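Local coordinates for ferripyochelin binding protein (PDB 3R3R), which binds zinc and, as a left-handed beta-helix member of the gamma-class carbonic anhydrase family, may carry out a related zinc-dependent reaction, at residues K173-D176 with D177-Q181. Residues are numbered along the deposited sequence; the frame is centred on the assembly and turned at random.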
ATOM      1  N   LYS A 173      -8.068  -9.207 -11.134  1.00 15.79           N
ATOM      2  CA  LYS A 173      -8.486 -10.503 -11.659  0.50 16.29           C
ATOM      3  C   LYS A 173      -8.019 -11.647 -10.749  1.00 15.55           C
ATOM      4  O   LYS A 173      -8.789 -12.570 -10.439  1.00 16.88           O
ATOM      5  CB  LYS A 173      -7.959 -10.709 -13.085  0.50 18.94           C
ATOM      6  CG  LYS A 173      -8.503  -9.730 -14.122  0.50 23.18           C
ATOM      7  CD  LYS A 173      -8.018 -10.099 -15.520  0.50 27.85           C
ATOM      8  CE  LYS A 173      -8.330  -9.000 -16.521  0.50 30.95           C
ATOM      9  NZ  LYS A 173      -7.559  -7.767 -16.207  0.50 32.74           N
ATOM     10  N   TRP A 174      -6.761 -11.590 -10.324  1.00 14.84           N
ATOM     11  CA  TRP A 174      -6.211 -12.667  -9.523  1.00 15.14           C
ATOM     12  C   TRP A 174      -6.864 -12.731  -8.150  1.00 14.22           C
ATOM     13  O   TRP A 174      -7.190 -13.817  -7.681  1.00 15.53           O
ATOM     14  CB  TRP A 174      -4.678 -12.585  -9.461  1.00 15.28           C
ATOM     15  CG  TRP A 174      -4.038 -12.761 -10.839  1.00 14.72           C
ATOM     16  CD1 TRP A 174      -4.532 -13.497 -11.896  1.00 15.93           C
ATOM     17  CD2 TRP A 174      -2.835 -12.147 -11.317  1.00 14.15           C
ATOM     18  NE1 TRP A 174      -3.699 -13.379 -12.977  1.00 16.14           N
ATOM     19  CE2 TRP A 174      -2.650 -12.560 -12.649  1.00 14.50           C
ATOM     20  CE3 TRP A 174      -1.888 -11.295 -10.744  1.00 16.23           C
ATOM     21  CZ2 TRP A 174      -1.550 -12.166 -13.405  1.00 14.36           C
ATOM     22  CZ3 TRP A 174      -0.807 -10.894 -11.506  1.00 17.26           C
ATOM     23  CH2 TRP A 174      -0.652 -11.322 -12.823  1.00 16.19           C
ATOM     24  N   LYS A 175      -7.081 -11.594  -7.493  1.00 13.70           N
ATOM     25  CA  LYS A 175      -7.817 -11.671  -6.230  1.00 14.63           C
ATOM     26  C   LYS A 175      -9.239 -12.216  -6.446  1.00 15.27           C
ATOM     27  O   LYS A 175      -9.726 -12.993  -5.633  1.00 16.56           O
ATOM     28  CB  LYS A 175      -7.767 -10.377  -5.413  1.00 17.72           C
ATOM     29  CG  LYS A 175      -8.452  -9.205  -6.007  1.00 19.69           C
ATOM     30  CD  LYS A 175      -9.906  -9.096  -5.593  1.00 20.17           C
ATOM     31  CE  LYS A 175     -10.479  -7.873  -6.255  1.00 19.43           C
ATOM     32  NZ  LYS A 175     -11.957  -7.867  -6.227  1.00 18.23           N
ATOM     33  N   ASP A 176      -9.878 -11.877  -7.564  1.00 16.37           N
ATOM     34  CA  ASP A 176     -11.183 -12.453  -7.864  1.00 17.44           C
ATOM     35  C   ASP A 176     -11.147 -13.977  -8.056  1.00 17.57           C
ATOM     36  O   ASP A 176     -12.096 -14.674  -7.702  1.00 19.13           O
ATOM     37  CB  ASP A 176     -11.812 -11.738  -9.059  1.00 18.30           C
ATOM     38  CG  ASP A 176     -12.372 -10.373  -8.689  1.00 19.09           C
ATOM     39  OD1 ASP A 176     -12.697 -10.157  -7.500  1.00 18.73           O
ATOM     40  OD2 ASP A 176     -12.507  -9.517  -9.587  1.00 19.94           O
ATOM     41  N   ASP A 177     -10.043 -14.498  -8.588  1.00 17.84           N
ATOM     42  CA  ASP A 177      -9.859 -15.948  -8.671  1.00 18.32           C
ATOM     43  C   ASP A 177      -9.909 -16.559  -7.278  1.00 17.49           C
ATOM     44  O   ASP A 177     -10.606 -17.544  -7.049  1.00 18.72           O
ATOM     45  CB  ASP A 177      -8.526 -16.308  -9.331  1.00 17.85           C
ATOM     46  CG  ASP A 177      -8.483 -15.975 -10.819  1.00 19.74           C
ATOM     47  OD1 ASP A 177      -9.545 -15.846 -11.475  1.00 22.30           O
ATOM     48  OD2 ASP A 177      -7.359 -15.862 -11.349  1.00 18.81           O
ATOM     49  N   TYR A 178      -9.173 -15.980  -6.336  1.00 17.09           N
ATOM     50  CA  TYR A 178      -9.209 -16.495  -4.974  1.00 16.57           C
ATOM     51  C   TYR A 178     -10.572 -16.322  -4.298  1.00 18.35           C
ATOM     52  O   TYR A 178     -11.044 -17.227  -3.621  1.00 19.47           O
ATOM     53  CB  TYR A 178      -8.093 -15.872  -4.142  1.00 16.05           C
ATOM     54  CG  TYR A 178      -6.733 -16.373  -4.545  1.00 14.22           C
ATOM     55  CD1 TYR A 178      -6.268 -17.606  -4.094  1.00 15.92           C
ATOM     56  CD2 TYR A 178      -5.914 -15.622  -5.385  1.00 14.24           C
ATOM     57  CE1 TYR A 178      -5.015 -18.072  -4.448  1.00 15.31           C
ATOM     58  CE2 TYR A 178      -4.654 -16.083  -5.757  1.00 13.58           C
ATOM     59  CZ  TYR A 178      -4.204 -17.301  -5.263  1.00 14.48           C
ATOM     60  OH  TYR A 178      -2.969 -17.792  -5.603  1.00 15.33           O
ATOM     61  N   LEU A 179     -11.211 -15.178  -4.497  1.00 17.57           N
ATOM     62  CA  LEU A 179     -12.525 -14.970  -3.922  1.00 19.51           C
ATOM     63  C   LEU A 179     -13.540 -15.955  -4.486  1.00 20.31           C
ATOM     64  O   LEU A 179     -14.458 -16.371  -3.776  1.00 21.05           O
ATOM     65  CB  LEU A 179     -12.994 -13.544  -4.163  1.00 19.54           C
ATOM     66  CG  LEU A 179     -12.215 -12.482  -3.398  1.00 19.68           C
ATOM     67  CD1 LEU A 179     -12.743 -11.096  -3.751  1.00 20.87           C
ATOM     68  CD2 LEU A 179     -12.281 -12.730  -1.892  1.00 20.27           C
ATOM     69  N   SER A 180     -13.392 -16.318  -5.759  1.00 21.95           N
ATOM     70  CA  SER A 180     -14.322 -17.254  -6.382  0.50 23.02           C
ATOM     71  C   SER A 180     -14.155 -18.633  -5.759  1.00 23.76           C
ATOM     72  O   SER A 180     -15.115 -19.395  -5.662  1.00 23.80           O
ATOM     73  CB  SER A 180     -14.126 -17.322  -7.901  0.50 24.19           C
ATOM     74  OG  SER A 180     -12.946 -18.033  -8.230  0.50 25.19           O
ATOM     75  N   GLN A 181     -12.937 -18.949  -5.322  1.00 25.08           N
ATOM     76  CA  GLN A 181     -12.691 -20.214  -4.640  1.00 27.00           C
ATOM     77  C   GLN A 181     -13.422 -20.252  -3.298  1.00 30.48           C
ATOM     78  O   GLN A 181     -13.932 -21.296  -2.899  1.00 30.94           O
ATOM     79  CB  GLN A 181     -11.186 -20.471  -4.479  1.00 25.67           C
ATOM     80  CG  GLN A 181     -10.554 -20.827  -5.817  1.00 25.49           C
ATOM     81  CD  GLN A 181      -9.035 -20.823  -5.848  1.00 25.70           C
ATOM     82  OE1 GLN A 181      -8.348 -20.782  -4.814  1.00 26.96           O
ATOM     83  NE2 GLN A 181      -8.497 -20.858  -7.066  1.00 24.72           N
TER
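Lys175 and Leu179 meet one turn apart near the C-terminal end of helix 158-182, the alpha-helix that follows the left-handed beta-helix of this gamma-class carbonic anhydrase relative and runs along its outside. Successive i to i+4 backbone bonds build the turn; the one from Leu179 N to Lys175 O is 2.9 Å long and nearly straight at 164°. In the apolar contact, Leu179 CD1 lies 3.9 Å from Lys175 CD; the same methyl is also 3.9 Å from the carboxylate oxygen Asp176 OD1. Both Lys175 and Leu179 reach Met23 of strand 23-24, which joins this face of the helix to the beta-helix. The charged contacts centre on Lys175, whose chain bends at chi2 (90°) and brings NZ to 2.7 Å from Asp176 OD1, above the carboxylate plane. Asp39 forms a second salt bridge with this ammonium and the carbonyl of Arg21 accepts a hydrogen bond from it, so three oxygens grip a buried lysine. Ser180 turns back on its own helix: in the conformer described, one of two, OG sits between the backbone N and the carbonyl carbon (chi1 74°) and donates to Asp177 O (2.7 Å). Between two exposed residues, Asp177 OD2 lies in the plane of the Trp174 ring at its edge, 3.7 Å from CD1.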